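Local coordinates for protein mannitol dehydrogenase (Helicobacter pylori, PDB 3TWO) that probably catalyses the NADPH-dependent interconversion of cinnamaldehydes and cinnamyl alcohols as a zinc-containing alcohol dehydrogenase, at residues B[314-326]-B[335-347]. Residues are numbered along the deposited sequence; the frame is centred on the assembly and turned at random.
Sequences EIDLILGKDIDTA and AKFRYVIDMKKSF. With NDP (NADPH dihydro-nicotinamide-adenine-dinucleotide phosphate), chain F.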
loop_
_atom_site.group_PDB
_atom_site.type_symbol
_atom_site.label_atom_id
_atom_site.label_comp_id
_atom_site.label_asym_id
_atom_site.label_seq_id
_atom_site.Cartn_x
_atom_site.Cartn_y
_atom_site.Cartn_z
ATOM N N GLU B 314 -14.565 -17.629 -19.450
ATOM C CA GLU B 314 -15.958 -17.878 -19.803
ATOM C C GLU B 314 -16.327 -16.747 -20.769
ATOM O O GLU B 314 -16.274 -15.556 -20.411
ATOM C CB GLU B 314 -16.799 -17.698 -18.543
ATOM C CG GLU B 314 -16.454 -18.628 -17.427
ATOM C CD GLU B 314 -16.814 -20.011 -17.829
ATOM O OE1 GLU B 314 -17.996 -20.174 -18.236
ATOM O OE2 GLU B 314 -15.931 -20.909 -17.793
ATOM N N ILE B 315 -16.694 -17.095 -21.983
ATOM C CA ILE B 315 -16.913 -16.052 -22.987
ATOM C C ILE B 315 -18.264 -16.220 -23.614
ATOM O O ILE B 315 -18.831 -17.324 -23.614
ATOM C CB ILE B 315 -15.838 -16.044 -24.104
ATOM C CG1 ILE B 315 -15.919 -17.353 -24.910
ATOM C CG2 ILE B 315 -14.447 -15.989 -23.485
ATOM C CD1 ILE B 315 -16.160 -17.124 -26.325
ATOM N N ASP B 316 -18.762 -15.097 -24.132
ATOM C CA ASP B 316 -19.937 -15.057 -24.961
ATOM C C ASP B 316 -19.566 -14.377 -26.284
ATOM O O ASP B 316 -19.187 -13.218 -26.277
ATOM C CB ASP B 316 -21.030 -14.239 -24.248
ATOM C CG ASP B 316 -21.645 -14.987 -23.057
ATOM O OD1 ASP B 316 -21.546 -14.489 -21.890
ATOM O OD2 ASP B 316 -22.219 -16.104 -23.255
ATOM N N LEU B 317 -19.736 -15.097 -27.384
ATOM C CA LEU B 317 -19.406 -14.641 -28.725
ATOM C C LEU B 317 -20.443 -13.701 -29.289
ATOM O O LEU B 317 -21.587 -14.055 -29.381
ATOM C CB LEU B 317 -19.410 -15.819 -29.717
ATOM C CG LEU B 317 -18.137 -16.621 -29.847
ATOM C CD1 LEU B 317 -18.334 -17.725 -30.961
ATOM C CD2 LEU B 317 -16.978 -15.682 -30.172
ATOM N N ILE B 318 -20.008 -12.546 -29.728
ATOM C CA ILE B 318 -20.875 -11.570 -30.359
ATOM C C ILE B 318 -20.249 -11.047 -31.657
ATOM O O ILE B 318 -19.130 -11.509 -32.071
ATOM C CB ILE B 318 -21.177 -10.420 -29.388
ATOM C CG1 ILE B 318 -19.921 -9.645 -28.979
ATOM C CG2 ILE B 318 -21.973 -10.946 -28.126
ATOM C CD1 ILE B 318 -20.298 -8.320 -28.183
ATOM N N LEU B 319 -20.952 -10.109 -32.307
ATOM C CA LEU B 319 -20.444 -9.461 -33.519
ATOM C C LEU B 319 -20.121 -7.991 -33.241
ATOM O O LEU B 319 -20.564 -7.440 -32.215
ATOM C CB LEU B 319 -21.408 -9.637 -34.730
ATOM C CG LEU B 319 -21.720 -11.091 -35.165
ATOM C CD1 LEU B 319 -22.788 -11.249 -36.369
ATOM C CD2 LEU B 319 -20.398 -11.756 -35.551
ATOM N N GLY B 320 -19.346 -7.363 -34.143
ATOM C CA GLY B 320 -18.928 -5.961 -33.969
ATOM C C GLY B 320 -20.118 -5.035 -33.795
ATOM O O GLY B 320 -20.076 -4.077 -33.017
ATOM N N LYS B 321 -21.218 -5.343 -34.464
ATOM C CA LYS B 321 -22.412 -4.510 -34.341
ATOM C C LYS B 321 -23.037 -4.645 -32.953
ATOM O O LYS B 321 -23.960 -3.937 -32.646
ATOM C CB LYS B 321 -23.446 -4.901 -35.411
ATOM C CG LYS B 321 -24.203 -6.116 -34.982
ATOM C CD LYS B 321 -24.946 -6.844 -36.100
ATOM C CE LYS B 321 -25.612 -8.049 -35.485
ATOM N NZ LYS B 321 -26.695 -8.618 -36.335
ATOM N N ASP B 322 -22.596 -5.566 -32.113
ATOM C CA ASP B 322 -23.238 -5.692 -30.780
ATOM C C ASP B 322 -22.463 -4.903 -29.756
ATOM O O ASP B 322 -22.800 -4.938 -28.567
ATOM C CB ASP B 322 -23.266 -7.176 -30.307
ATOM C CG ASP B 322 -24.061 -8.105 -31.245
ATOM O OD1 ASP B 322 -25.300 -7.881 -31.420
ATOM O OD2 ASP B 322 -23.464 -9.088 -31.790
ATOM N N ILE B 323 -21.385 -4.220 -30.167
ATOM C CA ILE B 323 -20.469 -3.614 -29.178
ATOM C C ILE B 323 -21.193 -2.673 -28.190
ATOM O O ILE B 323 -20.950 -2.739 -26.952
ATOM C CB ILE B 323 -19.260 -2.841 -29.864
ATOM C CG1 ILE B 323 -18.299 -3.814 -30.555
ATOM C CG2 ILE B 323 -18.452 -2.085 -28.856
ATOM C CD1 ILE B 323 -17.445 -3.204 -31.660
ATOM N N ASP B 324 -22.056 -1.805 -28.721
ATOM C CA ASP B 324 -22.805 -0.905 -27.907
ATOM C C ASP B 324 -23.686 -1.611 -26.901
ATOM O O ASP B 324 -23.733 -1.200 -25.769
ATOM C CB ASP B 324 -23.616 0.051 -28.764
ATOM C CG ASP B 324 -22.724 1.142 -29.364
ATOM O OD1 ASP B 324 -22.623 1.267 -30.565
ATOM O OD2 ASP B 324 -22.089 1.843 -28.601
ATOM N N THR B 325 -24.357 -2.680 -27.317
ATOM C CA THR B 325 -25.075 -3.526 -26.389
ATOM C C THR B 325 -24.198 -4.155 -25.325
ATOM O O THR B 325 -24.520 -4.092 -24.158
ATOM C CB THR B 325 -25.873 -4.581 -27.176
ATOM O OG1 THR B 325 -26.832 -3.843 -27.949
ATOM C CG2 THR B 325 -26.592 -5.571 -26.184
ATOM N N ALA B 326 -23.056 -4.717 -25.703
ATOM C CA ALA B 326 -22.094 -5.262 -24.714
ATOM C C ALA B 326 -21.707 -4.192 -23.649
ATOM O O ALA B 326 -21.746 -4.480 -22.446
ATOM C CB ALA B 326 -20.843 -5.810 -25.395
ATOM N N ALA B 335 -23.965 -8.105 -17.402
ATOM C CA ALA B 335 -23.019 -8.889 -18.201
ATOM C C ALA B 335 -22.773 -10.218 -17.496
ATOM O O ALA B 335 -23.217 -10.402 -16.342
ATOM C CB ALA B 335 -21.682 -8.104 -18.442
ATOM N N LYS B 336 -22.115 -11.169 -18.162
ATOM C CA LYS B 336 -21.833 -12.437 -17.500
ATOM C C LYS B 336 -20.327 -12.423 -17.162
ATOM O O LYS B 336 -19.926 -12.021 -16.021
ATOM C CB LYS B 336 -22.260 -13.628 -18.383
ATOM C CG LYS B 336 -22.426 -14.962 -17.579
ATOM C CD LYS B 336 -22.214 -16.221 -18.482
ATOM C CE LYS B 336 -22.078 -17.530 -17.682
ATOM N NZ LYS B 336 -23.299 -17.706 -16.810
ATOM N N PHE B 337 -19.493 -12.837 -18.122
ATOM C CA PHE B 337 -18.059 -12.749 -17.925
ATOM C C PHE B 337 -17.447 -11.949 -19.076
ATOM O O PHE B 337 -17.658 -10.706 -19.117
ATOM C CB PHE B 337 -17.434 -14.123 -17.594
ATOM C CG PHE B 337 -18.053 -14.771 -16.332
ATOM C CD1 PHE B 337 -18.957 -15.860 -16.430
ATOM C CD2 PHE B 337 -17.775 -14.276 -15.058
ATOM C CE1 PHE B 337 -19.499 -16.450 -15.276
ATOM C CE2 PHE B 337 -18.333 -14.861 -13.908
ATOM C CZ PHE B 337 -19.202 -15.965 -14.035
ATOM N N ARG B 338 -16.738 -12.597 -20.009
ATOM C CA ARG B 338 -16.161 -11.860 -21.144
ATOM C C ARG B 338 -17.070 -11.950 -22.349
ATOM O O ARG B 338 -17.610 -13.048 -22.637
ATOM C CB ARG B 338 -14.734 -12.365 -21.493
ATOM C CG ARG B 338 -13.622 -11.561 -20.786
ATOM C CD ARG B 338 -13.349 -10.264 -21.565
ATOM N NE ARG B 338 -12.198 -9.514 -21.084
ATOM C CZ ARG B 338 -12.216 -8.649 -20.068
ATOM N NH1 ARG B 338 -13.318 -8.498 -19.333
ATOM N NH2 ARG B 338 -11.102 -8.002 -19.746
ATOM N N TYR B 339 -17.219 -10.822 -23.058
ATOM C CA TYR B 339 -17.717 -10.814 -24.467
ATOM C C TYR B 339 -16.532 -10.910 -25.424
ATOM O O TYR B 339 -15.443 -10.311 -25.169
ATOM C CB TYR B 339 -18.503 -9.537 -24.808
ATOM C CG TYR B 339 -19.844 -9.428 -24.092
ATOM C CD1 TYR B 339 -19.994 -8.588 -22.966
ATOM C CD2 TYR B 339 -20.944 -10.185 -24.506
ATOM C CE1 TYR B 339 -21.231 -8.486 -22.311
ATOM C CE2 TYR B 339 -22.173 -10.107 -23.855
ATOM C CZ TYR B 339 -22.309 -9.259 -22.779
ATOM O OH TYR B 339 -23.508 -9.198 -22.139
ATOM N N VAL B 340 -16.715 -11.686 -26.500
ATOM C CA VAL B 340 -15.671 -11.782 -27.498
ATOM C C VAL B 340 -16.263 -11.576 -28.897
ATOM O O VAL B 340 -17.290 -12.206 -29.246
ATOM C CB VAL B 340 -14.940 -13.096 -27.444
ATOM C CG1 VAL B 340 -14.032 -13.183 -28.660
ATOM C CG2 VAL B 340 -14.132 -13.240 -26.129
ATOM N N ILE B 341 -15.633 -10.694 -29.680
ATOM C CA ILE B 341 -16.147 -10.383 -31.023
ATOM C C ILE B 341 -15.587 -11.353 -32.040
ATOM O O ILE B 341 -14.386 -11.569 -32.120
ATOM C CB ILE B 341 -15.827 -8.950 -31.487
ATOM C CG1 ILE B 341 -16.354 -7.895 -30.478
ATOM C CG2 ILE B 341 -16.412 -8.720 -32.905
ATOM C CD1 ILE B 341 -15.728 -6.532 -30.653
ATOM N N ASP B 342 -16.471 -11.945 -32.816
ATOM C CA ASP B 342 -16.018 -12.836 -33.856
ATOM C C ASP B 342 -15.781 -11.954 -35.092
ATOM O O ASP B 342 -16.721 -11.528 -35.784
ATOM C CB ASP B 342 -17.040 -13.983 -34.015
ATOM C CG ASP B 342 -16.816 -14.811 -35.254
ATOM O OD1 ASP B 342 -16.059 -14.410 -36.149
ATOM O OD2 ASP B 342 -17.458 -15.853 -35.325
ATOM N N MET B 343 -14.509 -11.604 -35.285
ATOM C CA MET B 343 -14.148 -10.590 -36.237
ATOM C C MET B 343 -14.351 -11.002 -37.698
ATOM O O MET B 343 -14.830 -10.187 -38.511
ATOM C CB MET B 343 -12.725 -10.069 -36.014
ATOM C CG MET B 343 -12.514 -8.717 -36.632
ATOM S SD MET B 343 -13.462 -7.437 -35.745
ATOM C CE MET B 343 -13.296 -7.972 -34.079
ATOM N N LYS B 344 -14.013 -12.244 -38.020
ATOM C CA LYS B 344 -14.337 -12.745 -39.347
ATOM C C LYS B 344 -15.804 -12.568 -39.703
ATOM O O LYS B 344 -16.120 -12.123 -40.812
ATOM C CB LYS B 344 -14.011 -14.233 -39.472
ATOM C CG LYS B 344 -12.578 -14.564 -39.769
ATOM C CD LYS B 344 -12.139 -14.045 -41.144
ATOM C CE LYS B 344 -11.097 -12.921 -40.978
ATOM N NZ LYS B 344 -10.139 -13.053 -42.087
ATOM N N LYS B 345 -16.711 -12.953 -38.812
ATOM C CA LYS B 345 -18.134 -12.870 -39.183
ATOM C C LYS B 345 -18.612 -11.419 -39.217
ATOM O O LYS B 345 -19.535 -11.088 -39.938
ATOM C CB LYS B 345 -19.040 -13.625 -38.240
ATOM C CG LYS B 345 -18.860 -15.098 -38.156
ATOM C CD LYS B 345 -20.199 -15.706 -37.588
ATOM C CE LYS B 345 -20.021 -17.077 -36.890
ATOM N NZ LYS B 345 -19.809 -18.233 -37.830
ATOM N N SER B 346 -17.995 -10.568 -38.426
ATOM C CA SER B 346 -18.355 -9.178 -38.415
ATOM C C SER B 346 -18.027 -8.560 -39.732
ATOM O O SER B 346 -18.735 -7.663 -40.154
ATOM C CB SER B 346 -17.650 -8.409 -37.284
ATOM O OG SER B 346 -18.034 -8.914 -36.021
ATOM N N PHE B 347 -16.993 -9.055 -40.413
ATOM C CA PHE B 347 -16.628 -8.469 -41.704
ATOM C C PHE B 347 -16.959 -9.220 -42.952
ATOM O O PHE B 347 -16.289 -9.031 -43.926
ATOM C CB PHE B 347 -15.172 -7.980 -41.751
ATOM C CG PHE B 347 -14.947 -6.765 -40.924
ATOM C CD1 PHE B 347 -15.589 -5.554 -41.248
ATOM C CD2 PHE B 347 -14.144 -6.832 -39.793
ATOM C CE1 PHE B 347 -15.418 -4.395 -40.434
ATOM C CE2 PHE B 347 -13.942 -5.712 -38.993
ATOM C CZ PHE B 347 -14.589 -4.471 -39.306
HETATM P PA NDP F . -16.014 -6.203 -16.191
HETATM O O1A NDP F . -17.188 -5.349 -15.952
HETATM O O2A NDP F . -16.042 -7.719 -16.618
HETATM O O5B NDP F . -16.113 -6.780 -14.669
HETATM C C5B NDP F . -16.308 -5.868 -13.461
HETATM C C4B NDP F . -17.013 -6.676 -12.379
HETATM O O4B NDP F . -17.066 -6.047 -11.031
HETATM C C3B NDP F . -18.468 -6.942 -12.826
HETATM O O3B NDP F . -18.747 -8.376 -12.598
HETATM C C2B NDP F . -19.287 -6.051 -11.853
HETATM O O2B NDP F . -20.547 -6.720 -11.654
HETATM C C1B NDP F . -18.469 -6.162 -10.544
HETATM N N9A NDP F . -18.559 -4.956 -9.688
HETATM C C8A NDP F . -18.730 -3.691 -10.134
HETATM N N7A NDP F . -18.699 -2.903 -9.071
HETATM C C5A NDP F . -18.514 -3.645 -7.983
HETATM C C6A NDP F . -18.404 -3.353 -6.636
HETATM N N6A NDP F . -18.491 -2.075 -6.128
HETATM N N1A NDP F . -18.231 -4.385 -5.818
HETATM C C2A NDP F . -18.124 -5.630 -6.227
HETATM N N3A NDP F . -18.209 -5.936 -7.500
HETATM C C4A NDP F . -18.420 -4.947 -8.386
HETATM O O3 NDP F . -14.591 -5.597 -15.877
HETATM P PN NDP F . -13.240 -6.205 -16.247
HETATM O O1N NDP F . -12.962 -7.448 -15.493
HETATM O O2N NDP F . -12.914 -6.244 -17.763
HETATM O O5D NDP F . -12.280 -5.073 -15.722
HETATM C C5D NDP F . -12.474 -4.596 -14.303
HETATM C C4D NDP F . -11.588 -3.309 -14.028
HETATM O O4D NDP F . -10.251 -3.798 -14.244
HETATM C C3D NDP F . -11.799 -2.114 -14.999
HETATM O O3D NDP F . -11.712 -0.882 -14.231
HETATM C C2D NDP F . -10.628 -2.314 -15.988
HETATM O O2D NDP F . -10.238 -1.099 -16.525
HETATM C C1D NDP F . -9.529 -2.801 -15.014
HETATM N N1N NDP F . -8.337 -3.424 -15.684
HETATM C C2N NDP F . -7.056 -3.112 -15.177
HETATM C C3N NDP F . -5.919 -3.658 -15.751
HETATM C C7N NDP F . -4.559 -3.366 -15.120
HETATM O O7N NDP F . -4.474 -3.008 -13.934
HETATM N N7N NDP F . -3.518 -3.775 -15.836
HETATM C C4N NDP F . -6.048 -4.500 -16.880
HETATM C C5N NDP F . -7.334 -4.857 -17.379
HETATM C C6N NDP F . -8.469 -4.321 -16.806
HETATM P P2B NDP F . -21.920 -5.974 -11.615
HETATM O O1X NDP F . -22.864 -6.835 -12.642
HETATM O O2X NDP F . -22.380 -5.844 -10.228
HETATM O O3X NDP F . -21.713 -4.558 -12.308
#
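Ser346 OG is gripped between two backbones: it accepts a hydrogen bond from Gly320 N at 2.8 Å and donates one to Asp342 O, 2.9 Å away, from above the plane of that carbonyl. The hydroxyl reaches both because it lies anti to its own carbonyl carbon (chi1 -62°). Asp342 O also accepts from Ser346 N, while the Asp342 carboxylate caps the short helix 343-346 through Lys345 N. Beside this knot, Leu319 CD2 packs on Lys345 CB.

Strands 315-318 and 338-342 pair in parallel, and five backbone bonds zip them from Arg338 N on Glu314 O to Asp342 N on Ile318 O. On the face carrying Ile315 and Val340, their CG2 methyls meet at 3.8 Å, and Leu317 CD2 reaches Val340 CG1. The other face turns toward helix 323-331, which crosses over between the strands in a beta-alpha-beta unit. There Ala326 CB sits over one face of the Tyr339 ring, 4.0 Å from its centroid, in a CH-pi contact; Ile318 CG2 approaches the same ring at CD2, and Tyr339 OH is hydrogen-bonded to Asn329 ND2. Further along, Ile323 CG1 meets Ile341 CD1 at 3.7 Å, the two side chains crossing at about a right angle.

Arg338 leaves the sheet toward NADPH. Its NH1 donates to O2N of the cofactor's pyrophosphate at 2.8 Å, with NH2 adding a weak second bond, while NE forms a salt bridge to Glu65. The strand pairing thus fixes the backbone of Arg338, and with Glu65 probably helps hold its guanidinium beside the pyrophosphate, where its positive charge probably helps offset the negative charge of the cofactor.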